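Long-range contacts in triosephosphate isomerase (Toxoplasma gondii, PDB 5UPR), which probably catalyses the interconversion of D-glyceraldehyde 3-phosphate and dihydroxyacetone phosphate in glycolysis and gluconeogenesis, as a homodimer of TIM-barrel subunits: residues R9-G14 with A217-Y222; E27-L32 with Q57-Q62; R64-A69 with N94-V99; Q70-Q75 with L85-I90. All coordinates share one frame; numbering follows the deposited sequence.

Contact 1: R9-G14 with A217-Y222; sequences RGFVGG and ATRVIY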
loop_
_atom_site.group_PDB
_atom_site.type_symbol
_atom_site.label_atom_id
_atom_site.label_comp_id
_atom_site.label_asym_id
_atom_site.label_seq_id
_atom_site.Cartn_x
_atom_site.Cartn_y
_atom_site.Cartn_z
ATOM N N ARG A 9 28.469 5.480 -8.398
ATOM C CA ARG A 9 28.143 4.163 -8.907
ATOM C C ARG A 9 26.808 4.223 -9.689
ATOM O O ARG A 9 25.817 4.834 -9.238
ATOM C CB ARG A 9 28.038 3.275 -7.701
ATOM C CG ARG A 9 27.902 1.847 -8.002
ATOM C CD ARG A 9 28.279 1.076 -6.710
ATOM N NE ARG A 9 27.839 -0.327 -6.775
ATOM C CZ ARG A 9 28.523 -1.307 -7.331
ATOM N NH1 ARG A 9 29.766 -1.096 -7.797
ATOM N NH2 ARG A 9 28.007 -2.522 -7.360
ATOM N N GLY A 10 26.784 3.601 -10.856
ATOM C CA GLY A 10 25.575 3.507 -11.689
ATOM C C GLY A 10 24.442 2.829 -10.935
ATOM O O GLY A 10 24.687 2.006 -10.016
ATOM N N PHE A 11 23.200 3.214 -11.275
ATOM C CA PHE A 11 22.034 2.711 -10.568
ATOM C C PHE A 11 20.922 2.437 -11.526
ATOM O O PHE A 11 20.553 3.322 -12.301
ATOM C CB PHE A 11 21.625 3.784 -9.524
ATOM C CG PHE A 11 20.556 3.359 -8.593
ATOM C CD1 PHE A 11 19.213 3.340 -8.985
ATOM C CD2 PHE A 11 20.865 2.928 -7.292
ATOM C CE1 PHE A 11 18.210 2.976 -8.096
ATOM C CE2 PHE A 11 19.866 2.557 -6.416
ATOM C CZ PHE A 11 18.548 2.591 -6.815
ATOM N N VAL A 12 20.338 1.247 -11.463
ATOM C CA VAL A 12 19.158 0.945 -12.288
ATOM C C VAL A 12 18.056 0.397 -11.375
ATOM O O VAL A 12 18.244 -0.652 -10.747
ATOM C CB VAL A 12 19.487 0.011 -13.446
ATOM C CG1 VAL A 12 18.255 -0.405 -14.213
ATOM C CG2 VAL A 12 20.520 0.674 -14.359
ATOM N N GLY A 13 16.908 1.117 -11.301
ATOM C CA GLY A 13 15.738 0.644 -10.590
ATOM C C GLY A 13 14.711 0.112 -11.546
ATOM O O GLY A 13 14.574 0.596 -12.673
ATOM N N GLY A 14 14.001 -0.925 -11.125
ATOM C CA GLY A 14 12.906 -1.513 -11.914
ATOM C C GLY A 14 11.620 -1.388 -11.116
ATOM O O GLY A 14 11.468 -2.053 -10.115
ATOM N N ALA A 217 27.807 13.273 -4.584
ATOM C CA ALA A 217 27.577 11.886 -4.246
ATOM C C ALA A 217 26.198 11.353 -4.680
ATOM O O ALA A 217 26.042 10.143 -4.872
ATOM C CB ALA A 217 27.769 11.672 -2.773
ATOM N N THR A 218 25.194 12.223 -4.848
ATOM C CA THR A 218 23.844 11.737 -5.015
ATOM C C THR A 218 23.650 11.218 -6.456
ATOM O O THR A 218 23.859 11.962 -7.421
ATOM C CB THR A 218 22.813 12.830 -4.669
ATOM O OG1 THR A 218 23.021 13.332 -3.342
ATOM C CG2 THR A 218 21.399 12.330 -4.831
ATOM N N ARG A 219 23.258 9.947 -6.617
ATOM C CA ARG A 219 22.859 9.495 -7.952
ATOM C C ARG A 219 21.549 10.199 -8.417
ATOM O O ARG A 219 20.571 10.297 -7.656
ATOM C CB ARG A 219 22.657 7.985 -8.004
ATOM C CG ARG A 219 23.902 7.190 -8.177
ATOM C CD ARG A 219 24.757 7.036 -6.888
ATOM N NE ARG A 219 24.061 6.355 -5.808
ATOM C CZ ARG A 219 23.935 5.019 -5.683
ATOM N NH1 ARG A 219 24.440 4.183 -6.579
ATOM N NH2 ARG A 219 23.285 4.520 -4.660
ATOM N N VAL A 220 21.556 10.714 -9.622
ATOM C CA VAL A 220 20.352 11.264 -10.289
ATOM C C VAL A 220 20.080 10.381 -11.504
ATOM O O VAL A 220 20.872 10.385 -12.496
ATOM C CB VAL A 220 20.490 12.713 -10.692
ATOM C CG1 VAL A 220 19.152 13.272 -11.162
ATOM C CG2 VAL A 220 20.983 13.540 -9.533
ATOM N N ILE A 221 18.973 9.613 -11.436
ATOM C CA ILE A 221 18.630 8.653 -12.477
ATOM C C ILE A 221 17.427 9.139 -13.323
ATOM O O ILE A 221 16.568 9.892 -12.836
ATOM C CB ILE A 221 18.380 7.253 -11.925
ATOM C CG1 ILE A 221 17.155 7.228 -10.993
ATOM C CG2 ILE A 221 19.615 6.761 -11.196
ATOM C CD1 ILE A 221 16.894 5.876 -10.345
ATOM N N TYR A 222 17.390 8.745 -14.594
ATOM C CA TYR A 222 16.362 9.205 -15.523
ATOM C C TYR A 222 15.291 8.097 -15.671
ATOM O O TYR A 222 15.616 6.889 -15.825
ATOM C CB TYR A 222 16.976 9.596 -16.953
ATOM C CG TYR A 222 15.855 9.827 -17.927
ATOM C CD1 TYR A 222 15.194 11.071 -17.986
ATOM C CD2 TYR A 222 15.370 8.792 -18.726
ATOM C CE1 TYR A 222 14.062 11.238 -18.821
ATOM C CE2 TYR A 222 14.254 8.948 -19.537
ATOM C CZ TYR A 222 13.603 10.152 -19.582
ATOM O OH TYR A 222 12.497 10.286 -20.391
#
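Two sharp bends in the R219 chain, at chi2 (77°) and at chi3, fold its guanidinium up beside the start of strand 10-15, while F11, its CG anti to the backbone N, sends its ring inward to meet it. The two flat groups cross almost squarely, their planes 87° apart. The ring presents its edge: F11 CD2 sits over one face of the guanidinium, 3.9 Å from R219 NH1. The charged group thus sits at the rim of the ring, close to its plane, so this is not a face-on cation-pi contact. At the same time R219 NH1 donates to R9 O over 3.1 Å in a fairly straight bond (166° at the hydrogen). The oxygen lies in the guanidinium plane, but the donor stands above the carbonyl plane. The bent chain curls round this oxygen, bringing R219 CG to within 3.2 Å of R9 O. Two residues beyond R219, on strand 220-222, I221 leans CD1 on F11 CD1 at 3.7 Å, and its CG2 branch touches F11 CB at 4.0 Å. V175 and the edge-to-face partner W97 extend this apolar packing in the barrel interior. In the TIM barrel these two strands are not neighbours, since strand 242-245 runs between them; side chains make the contact across the core. Both R9 and R219 form salt bridges with D43, although R9 NE and R219 NH1 remain 5.7 Å apart. The shared carboxylate probably offsets the like charges, so R219 serves at once as counter-ion, backbone hydrogen-bond donor and flat lid on an aromatic edge.

Contact 2: E27-L32 with Q57-Q62; sequences ELVDML and QDSLRQ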
loop_
_atom_site.group_PDB
_atom_site.type_symbol
_atom_site.label_atom_id
_atom_site.label_comp_id
_atom_site.label_asym_id
_atom_site.label_seq_id
_atom_site.Cartn_x
_atom_site.Cartn_y
_atom_site.Cartn_z
ATOM N N GLU A 27 9.422 -15.969 -12.645
ATOM C CA GLU A 27 10.075 -15.718 -13.933
ATOM C C GLU A 27 11.048 -14.542 -13.912
ATOM O O GLU A 27 12.154 -14.643 -14.431
ATOM C CB GLU A 27 9.009 -15.484 -15.032
ATOM C CG GLU A 27 9.582 -15.201 -16.433
ATOM C CD GLU A 27 8.693 -14.292 -17.275
ATOM O OE1 GLU A 27 7.509 -14.673 -17.390
ATOM O OE2 GLU A 27 9.158 -13.210 -17.747
ATOM N N LEU A 28 10.620 -13.411 -13.341
ATOM C CA LEU A 28 11.505 -12.241 -13.248
ATOM C C LEU A 28 12.718 -12.528 -12.368
ATOM O O LEU A 28 13.815 -12.086 -12.672
ATOM C CB LEU A 28 10.747 -11.001 -12.766
ATOM C CG LEU A 28 9.799 -10.478 -13.851
ATOM C CD1 LEU A 28 8.732 -9.490 -13.341
ATOM C CD2 LEU A 28 10.595 -9.812 -14.939
ATOM N N VAL A 29 12.512 -13.216 -11.251
ATOM C CA VAL A 29 13.614 -13.552 -10.366
ATOM C C VAL A 29 14.602 -14.497 -11.100
ATOM O O VAL A 29 15.821 -14.294 -11.036
ATOM C CB VAL A 29 13.109 -14.214 -9.060
ATOM C CG1 VAL A 29 14.260 -14.896 -8.299
ATOM C CG2 VAL A 29 12.413 -13.217 -8.146
ATOM N N ASP A 30 14.063 -15.503 -11.803
ATOM C CA ASP A 30 14.911 -16.425 -12.591
ATOM C C ASP A 30 15.711 -15.660 -13.676
ATOM O O ASP A 30 16.878 -15.935 -13.908
ATOM C CB ASP A 30 14.078 -17.497 -13.279
ATOM C CG ASP A 30 13.431 -18.519 -12.280
ATOM O OD1 ASP A 30 13.744 -18.508 -11.063
ATOM O OD2 ASP A 30 12.557 -19.304 -12.693
HETATM N N MSE A 31 15.089 -14.690 -14.335
HETATM C CA MSE A 31 15.806 -13.855 -15.312
HETATM C C MSE A 31 16.938 -13.119 -14.640
HETATM O O MSE A 31 18.022 -13.053 -15.193
HETATM C CB MSE A 31 14.874 -12.807 -15.917
HETATM C CG MSE A 31 15.513 -11.921 -16.976
HETATM SE SE MSE A 31 14.301 -10.410 -17.214
HETATM C CE MSE A 31 14.843 -9.522 -15.579
ATOM N N LEU A 32 16.707 -12.560 -13.453
ATOM C CA LEU A 32 17.750 -11.765 -12.782
ATOM C C LEU A 32 18.898 -12.679 -12.302
ATOM O O LEU A 32 20.083 -12.311 -12.436
ATOM C CB LEU A 32 17.160 -10.977 -11.623
ATOM C CG LEU A 32 16.183 -9.837 -12.016
ATOM C CD1 LEU A 32 15.355 -9.450 -10.815
ATOM C CD2 LEU A 32 16.906 -8.605 -12.618
ATOM N N GLN A 57 12.681 -11.842 -2.062
ATOM C CA GLN A 57 13.756 -11.949 -1.061
ATOM C C GLN A 57 14.201 -13.402 -0.838
ATOM O O GLN A 57 15.396 -13.662 -0.628
ATOM C CB GLN A 57 13.335 -11.402 0.304
ATOM C CG GLN A 57 13.089 -9.947 0.354
ATOM C CD GLN A 57 12.571 -9.486 1.689
ATOM O OE1 GLN A 57 11.489 -9.920 2.140
ATOM N NE2 GLN A 57 13.346 -8.652 2.343
ATOM N N ASP A 58 13.256 -14.348 -0.867
ATOM C CA ASP A 58 13.611 -15.748 -0.654
ATOM C C ASP A 58 14.342 -16.432 -1.782
ATOM O O ASP A 58 15.100 -17.375 -1.508
ATOM C CB ASP A 58 12.358 -16.591 -0.399
ATOM C CG ASP A 58 11.676 -16.247 0.934
ATOM O OD1 ASP A 58 12.142 -15.315 1.677
ATOM O OD2 ASP A 58 10.646 -16.879 1.201
ATOM N N SER A 59 14.086 -16.043 -3.038
ATOM C CA SER A 59 14.646 -16.733 -4.198
ATOM C C SER A 59 15.734 -15.960 -4.957
ATOM O O SER A 59 16.444 -16.551 -5.783
ATOM C CB SER A 59 13.533 -17.169 -5.159
ATOM O OG SER A 59 12.720 -16.068 -5.497
ATOM N N LEU A 60 15.914 -14.682 -4.679
ATOM C CA LEU A 60 16.924 -13.907 -5.391
ATOM C C LEU A 60 18.287 -14.279 -4.857
ATOM O O LEU A 60 18.467 -14.378 -3.664
ATOM C CB LEU A 60 16.592 -12.424 -5.277
ATOM C CG LEU A 60 17.159 -11.321 -6.142
ATOM C CD1 LEU A 60 16.845 -11.504 -7.604
ATOM C CD2 LEU A 60 16.537 -10.030 -5.634
ATOM N N ARG A 61 19.226 -14.556 -5.764
ATOM C CA ARG A 61 20.563 -15.169 -5.493
ATOM C C ARG A 61 21.668 -14.306 -6.148
ATOM O O ARG A 61 22.712 -14.833 -6.559
ATOM C CB ARG A 61 20.742 -16.576 -6.165
ATOM C CG ARG A 61 19.978 -17.742 -5.561
ATOM C CD ARG A 61 19.354 -18.571 -6.671
ATOM N NE ARG A 61 20.362 -19.192 -7.558
ATOM C CZ ARG A 61 20.176 -19.493 -8.856
ATOM N NH1 ARG A 61 19.018 -19.220 -9.479
ATOM N NH2 ARG A 61 21.154 -20.053 -9.573
ATOM N N GLN A 62 21.421 -13.019 -6.267
ATOM C CA GLN A 62 22.369 -12.035 -6.760
ATOM C C GLN A 62 22.394 -11.075 -5.581
ATOM O O GLN A 62 21.362 -10.478 -5.321
ATOM C CB GLN A 62 21.792 -11.394 -8.010
ATOM C CG GLN A 62 21.921 -12.319 -9.179
ATOM C CD GLN A 62 22.922 -11.868 -10.205
ATOM O OE1 GLN A 62 23.738 -10.987 -9.975
ATOM N NE2 GLN A 62 22.797 -12.444 -11.400
#
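V29 lays its CG1 methyl against the hydroxyl of S59, with V29 CG1 3.4 Å from S59 OG and 3.7 Å from S59 O. The methyl reaches these oxygens because CG1 is anti to the backbone N of V29 (chi1 165°), which sets this branch against the last residue of helix 53-59. S59 OG has its polar partner elsewhere, hydrogen-bonding to Q55 O one turn back in its own helix, so what V29 covers is a hydroxyl already engaged. One residue on, the chain leaves the helix and L60 takes over the apolar part of the interface. Its CD1 methyl is the touching branch: L60 CD1 lies 4.1 Å from L32 CB and equally far from L32 CD1, and it also comes within 4.3 Å of V29 CG1. The packing therefore bridges successive turns of helix 22-34 with a single leucine tip. Beyond it the bent chain of Q62 extends back over the helix and puts NE2 2.9 Å from L32 O, but Q62 is poorly ordered. N33 supplies a polar seam alongside, pairing with both S59 O and the backbone N of R61. The contact thus joins helix 22-34 to the C-terminal end of helix 53-59 and the loop that leads into strand 65-69: L60 also packs inward on V65 and V67 of that strand, while L32 also touches F254 of helix 253-260.

Contact 3: R64-A69 with N94-V99; sequences RVQVAA and NIPWVV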
loop_
_atom_site.group_PDB
_atom_site.type_symbol
_atom_site.label_atom_id
_atom_site.label_comp_id
_atom_site.label_asym_id
_atom_site.label_seq_id
_atom_site.Cartn_x
_atom_site.Cartn_y
_atom_site.Cartn_z
ATOM N N ARG A 64 24.014 -8.392 -5.511
ATOM C CA ARG A 64 23.979 -7.099 -6.172
ATOM C C ARG A 64 22.599 -6.589 -6.541
ATOM O O ARG A 64 22.500 -5.407 -6.858
ATOM C CB ARG A 64 24.841 -7.093 -7.448
ATOM C CG ARG A 64 26.319 -7.348 -7.258
ATOM C CD ARG A 64 26.992 -6.219 -6.507
ATOM N NE ARG A 64 28.452 -6.375 -6.476
ATOM C CZ ARG A 64 29.289 -5.722 -5.649
ATOM N NH1 ARG A 64 28.850 -4.845 -4.742
ATOM N NH2 ARG A 64 30.580 -5.948 -5.710
ATOM N N VAL A 65 21.575 -7.450 -6.552
ATOM C CA VAL A 65 20.169 -6.986 -6.702
ATOM C C VAL A 65 19.492 -6.877 -5.339
ATOM O O VAL A 65 19.504 -7.814 -4.567
ATOM C CB VAL A 65 19.321 -7.874 -7.626
ATOM C CG1 VAL A 65 17.942 -7.267 -7.821
ATOM C CG2 VAL A 65 20.035 -8.042 -8.980
ATOM N N GLN A 66 18.928 -5.723 -5.050
ATOM C CA GLN A 66 18.231 -5.461 -3.814
ATOM C C GLN A 66 16.763 -5.229 -4.119
ATOM O O GLN A 66 16.389 -4.924 -5.236
ATOM C CB GLN A 66 18.861 -4.253 -3.147
ATOM C CG GLN A 66 20.306 -4.452 -2.698
ATOM C CD GLN A 66 20.751 -3.366 -1.777
ATOM O OE1 GLN A 66 20.931 -2.254 -2.188
ATOM N NE2 GLN A 66 20.862 -3.680 -0.496
ATOM N N VAL A 67 15.937 -5.351 -3.083
ATOM C CA VAL A 67 14.478 -5.208 -3.257
ATOM C C VAL A 67 14.005 -3.887 -2.664
ATOM O O VAL A 67 14.620 -3.349 -1.742
ATOM C CB VAL A 67 13.681 -6.376 -2.706
ATOM C CG1 VAL A 67 14.238 -7.674 -3.246
ATOM C CG2 VAL A 67 13.790 -6.434 -1.187
ATOM N N ALA A 68 12.917 -3.375 -3.207
ATOM C CA ALA A 68 12.257 -2.150 -2.754
ATOM C C ALA A 68 10.751 -2.301 -2.620
ATOM O O ALA A 68 10.151 -3.042 -3.392
ATOM C CB ALA A 68 12.509 -1.021 -3.728
ATOM N N ALA A 69 10.136 -1.530 -1.725
ATOM C CA ALA A 69 8.710 -1.335 -1.810
ATOM C C ALA A 69 8.431 -0.140 -2.709
ATOM O O ALA A 69 9.262 0.763 -2.828
ATOM C CB ALA A 69 8.118 -1.104 -0.384
ATOM N N ASN A 94 13.755 -6.460 6.421
ATOM C CA ASN A 94 14.988 -6.476 5.598
ATOM C C ASN A 94 14.846 -6.017 4.150
ATOM O O ASN A 94 15.547 -6.463 3.280
ATOM C CB ASN A 94 15.678 -7.843 5.623
ATOM C CG ASN A 94 15.790 -8.406 7.007
ATOM O OD1 ASN A 94 16.493 -7.884 7.875
ATOM N ND2 ASN A 94 15.117 -9.551 7.218
ATOM N N ILE A 95 13.933 -5.103 3.910
ATOM C CA ILE A 95 13.768 -4.454 2.634
ATOM C C ILE A 95 14.583 -3.161 2.704
ATOM O O ILE A 95 14.246 -2.292 3.512
ATOM C CB ILE A 95 12.280 -4.177 2.376
ATOM C CG1 ILE A 95 11.493 -5.495 2.326
ATOM C CG2 ILE A 95 12.117 -3.364 1.078
ATOM C CD1 ILE A 95 9.990 -5.340 2.488
ATOM N N PRO A 96 15.649 -3.022 1.852
ATOM C CA PRO A 96 16.521 -1.839 2.066
ATOM C C PRO A 96 16.089 -0.557 1.362
ATOM O O PRO A 96 16.561 0.498 1.782
ATOM C CB PRO A 96 17.890 -2.291 1.563
ATOM C CG PRO A 96 17.609 -3.469 0.663
ATOM C CD PRO A 96 16.280 -4.050 1.004
ATOM N N TRP A 97 15.169 -0.621 0.380
ATOM C CA TRP A 97 14.816 0.521 -0.430
ATOM C C TRP A 97 13.322 0.758 -0.474
ATOM O O TRP A 97 12.535 -0.180 -0.404
ATOM C CB TRP A 97 15.296 0.363 -1.891
ATOM C CG TRP A 97 16.755 0.491 -2.048
ATOM C CD1 TRP A 97 17.643 -0.507 -1.942
ATOM C CD2 TRP A 97 17.513 1.662 -2.376
ATOM N NE1 TRP A 97 18.905 -0.056 -2.152
ATOM C CE2 TRP A 97 18.875 1.283 -2.380
ATOM C CE3 TRP A 97 17.183 2.998 -2.614
ATOM C CZ2 TRP A 97 19.909 2.168 -2.629
ATOM C CZ3 TRP A 97 18.219 3.914 -2.855
ATOM C CH2 TRP A 97 19.549 3.487 -2.875
ATOM N N VAL A 98 12.955 2.020 -0.676
ATOM C CA VAL A 98 11.602 2.404 -1.018
ATOM C C VAL A 98 11.585 3.444 -2.159
ATOM O O VAL A 98 12.482 4.292 -2.223
ATOM C CB VAL A 98 10.836 2.998 0.170
ATOM C CG1 VAL A 98 10.593 1.876 1.164
ATOM C CG2 VAL A 98 11.525 4.192 0.827
ATOM N N VAL A 99 10.540 3.374 -2.988
ATOM C CA VAL A 99 10.229 4.398 -3.977
ATOM C C VAL A 99 9.228 5.355 -3.382
ATOM O O VAL A 99 8.177 4.912 -2.855
ATOM C CB VAL A 99 9.630 3.763 -5.242
ATOM C CG1 VAL A 99 9.299 4.831 -6.291
ATOM C CG2 VAL A 99 10.587 2.647 -5.826
#
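Q66 and W97 meet with amide and indole planes 82° apart, so the glutamine stands nearly upright at the edge of the ring. W97 NE1 donates to Q66 OE1 over 3.0 Å, at 161°; the oxygen lies in the indole plane, whereas the nitrogen approaches from above the plane of the amide carbonyl. The other arm of that amide, Q66 NE2, rests 3.5 Å from P96 CG, although the glutamine is poorly ordered and its grip on the indole may be loose. V67 and I95 cross at about a right angle, their CG2 methyls 4.2 Å apart. Beyond this the backbones pair: A69 N donates to W97 O over 3.1 Å, and V99 N donates to A69 O over 2.9 Å. A68 CB and W97 CB, 3.6 Å apart, share the face turned to the barrel interior, where W97 packs edge-to-face with F11. A69 CB and V98 CG1, 4.2 Å apart, occupy the other face, toward helix 87-92. The short strands run parallel but splay by 42°. Parallel neighbours linked through an intervening helix form a beta-alpha-beta crossover, and a succession of such crossovers, overlapping strand by strand, makes the (beta-alpha)8 TIM barrel.

Contact 4: Q70-Q75 with L85-I90; sequences QDSSTQ and LSPKMI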
loop_
_atom_site.group_PDB
_atom_site.type_symbol
_atom_site.label_atom_id
_atom_site.label_comp_id
_atom_site.label_asym_id
_atom_site.label_seq_id
_atom_site.Cartn_x
_atom_site.Cartn_y
_atom_site.Cartn_z
ATOM N N GLN A 70 7.215 -0.090 -3.280
ATOM C CA GLN A 70 6.771 0.999 -4.183
ATOM C C GLN A 70 6.219 2.249 -3.479
ATOM O O GLN A 70 5.849 3.221 -4.191
ATOM C CB GLN A 70 5.703 0.442 -5.150
ATOM C CG GLN A 70 6.232 -0.578 -6.158
ATOM C CD GLN A 70 5.134 -1.162 -7.068
ATOM O OE1 GLN A 70 4.023 -0.555 -7.210
ATOM N NE2 GLN A 70 5.436 -2.311 -7.714
ATOM N N ASP A 71 6.133 2.217 -2.129
ATOM C CA ASP A 71 5.602 3.334 -1.332
ATOM C C ASP A 71 5.941 2.981 0.092
ATOM O O ASP A 71 6.321 1.835 0.393
ATOM C CB ASP A 71 4.087 3.439 -1.486
ATOM C CG ASP A 71 3.452 4.675 -0.811
ATOM O OD1 ASP A 71 4.089 5.727 -0.605
ATOM O OD2 ASP A 71 2.253 4.538 -0.435
ATOM N N SER A 72 5.843 3.990 0.959
ATOM C CA SER A 72 6.102 3.832 2.395
ATOM C C SER A 72 5.268 4.882 3.146
ATOM O O SER A 72 5.119 5.981 2.629
ATOM C CB SER A 72 7.600 4.122 2.540
ATOM O OG SER A 72 7.972 3.780 3.776
ATOM N N SER A 73 4.667 4.537 4.290
ATOM C CA SER A 73 3.690 5.402 4.925
ATOM C C SER A 73 4.309 6.720 5.511
ATOM O O SER A 73 5.503 6.785 5.900
ATOM C CB SER A 73 2.997 4.622 6.031
ATOM O OG SER A 73 1.909 5.360 6.557
ATOM N N THR A 74 3.467 7.765 5.573
ATOM C CA THR A 74 3.730 8.909 6.400
ATOM C C THR A 74 3.869 8.532 7.883
ATOM O O THR A 74 4.457 9.263 8.654
ATOM C CB THR A 74 2.619 9.982 6.336
ATOM O OG1 THR A 74 1.352 9.390 6.644
ATOM C CG2 THR A 74 2.551 10.566 5.008
ATOM N N GLN A 75 3.258 7.418 8.255
ATOM C CA GLN A 75 3.240 6.951 9.660
ATOM C C GLN A 75 4.492 6.102 9.834
ATOM O O GLN A 75 4.649 5.074 9.157
ATOM C CB GLN A 75 1.975 6.157 9.945
ATOM C CG GLN A 75 0.710 6.899 9.518
ATOM C CD GLN A 75 0.597 8.254 10.175
ATOM O OE1 GLN A 75 0.352 8.314 11.372
ATOM N NE2 GLN A 75 0.766 9.309 9.418
ATOM N N LEU A 85 1.940 0.267 5.104
ATOM C CA LEU A 85 3.214 -0.313 5.452
ATOM C C LEU A 85 4.138 0.857 5.887
ATOM O O LEU A 85 4.576 1.708 5.072
ATOM C CB LEU A 85 3.827 -1.011 4.213
ATOM C CG LEU A 85 2.880 -2.033 3.552
ATOM C CD1 LEU A 85 3.633 -2.739 2.388
ATOM C CD2 LEU A 85 2.382 -3.176 4.486
ATOM N N SER A 86 4.485 0.864 7.171
ATOM C CA SER A 86 5.396 1.870 7.719
ATOM C C SER A 86 6.862 1.579 7.360
ATOM O O SER A 86 7.265 0.417 7.091
ATOM C CB SER A 86 5.241 1.947 9.227
ATOM O OG SER A 86 5.622 0.731 9.845
ATOM N N PRO A 87 7.705 2.648 7.372
ATOM C CA PRO A 87 9.106 2.390 7.060
ATOM C C PRO A 87 9.762 1.483 8.094
ATOM O O PRO A 87 10.681 0.723 7.757
ATOM C CB PRO A 87 9.717 3.788 7.047
ATOM C CG PRO A 87 8.703 4.696 7.731
ATOM C CD PRO A 87 7.369 4.090 7.411
ATOM N N LYS A 88 9.320 1.547 9.328
ATOM C CA LYS A 88 9.908 0.680 10.376
ATOM C C LYS A 88 9.592 -0.767 10.038
ATOM O O LYS A 88 10.472 -1.622 10.150
ATOM C CB LYS A 88 9.344 1.078 11.727
ATOM C CG LYS A 88 9.901 0.311 12.914
ATOM C CD LYS A 88 9.313 0.924 14.193
ATOM C CE LYS A 88 9.440 0.045 15.364
ATOM N NZ LYS A 88 10.733 0.227 15.987
HETATM N N MSE A 89 8.353 -1.058 9.623
HETATM C CA MSE A 89 7.978 -2.431 9.227
HETATM C C MSE A 89 8.818 -2.923 8.067
HETATM O O MSE A 89 9.296 -4.092 8.046
HETATM C CB MSE A 89 6.478 -2.427 8.850
HETATM C CG MSE A 89 6.021 -3.808 8.460
HETATM SE SE MSE A 89 4.192 -3.797 7.820
HETATM C CE MSE A 89 3.285 -3.680 9.555
ATOM N N ILE A 90 8.959 -2.033 7.062
ATOM C CA ILE A 90 9.652 -2.374 5.820
ATOM C C ILE A 90 11.122 -2.695 6.179
ATOM O O ILE A 90 11.661 -3.709 5.796
ATOM C CB ILE A 90 9.502 -1.230 4.786
ATOM C CG1 ILE A 90 8.048 -1.204 4.254
ATOM C CG2 ILE A 90 10.441 -1.401 3.603
ATOM C CD1 ILE A 90 7.681 0.107 3.577
#
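The neck of the long loop between strand 65-69 and helix 87-92, a loop that in triosephosphate isomerases reaches into the partner subunit, is closed where S73 meets L85 and S86. S73 N donates to L85 O over 2.9 Å. With its OG anti to the backbone N (chi1 -172°), S73 also takes a bond from Q75 N at 3.0 Å, an ST turn, and the same hydroxyl bonds to E84. The helix opposite begins with S86 as N-cap, its OG accepting from M89 N. S72 places its hydroxyl against apolar neighbours, S72 OG lying 3.7 Å from both P87 CD and I90 CD1. Across the dimer interface Q70 OE1 bonds to G83 N of the second subunit, while T74 packs on F109 of that subunit. Q75 O is the polar atom that remains unanswered: it is buried 3.2 Å from S86 CB and 3.4 Å from P87 CD, with no hydrogen-bonding partner in the model. These carbons, next to electron-withdrawing oxygen and nitrogen, may soften that cost slightly, while the serines S73 and S86 take up backbone N-H groups at the turn and at the helix start.

How the contacts relate
Contact 3 is the common neighbour of the other three, its centre lying about 14, 13 and 12 Å from those of contacts 1, 2 and 4. Inside the barrel it meets contact 1 where W97 CH2 lies 3.7 Å from F11 CE2. Toward the outer helices it meets contact 2, with V65 CG1 3.8 Å from L60 CD2. Contact 4 lies within the same beta-alpha-beta unit: the helix from 87 ends in a Schellman motif at N94, just before the strand of contact 3. Contacts 1 and 4, with centres about 22 Å apart, do not touch. In this family catalysis takes place at the C-terminal strand ends, whereas contact 1 lies toward the N-terminal ends.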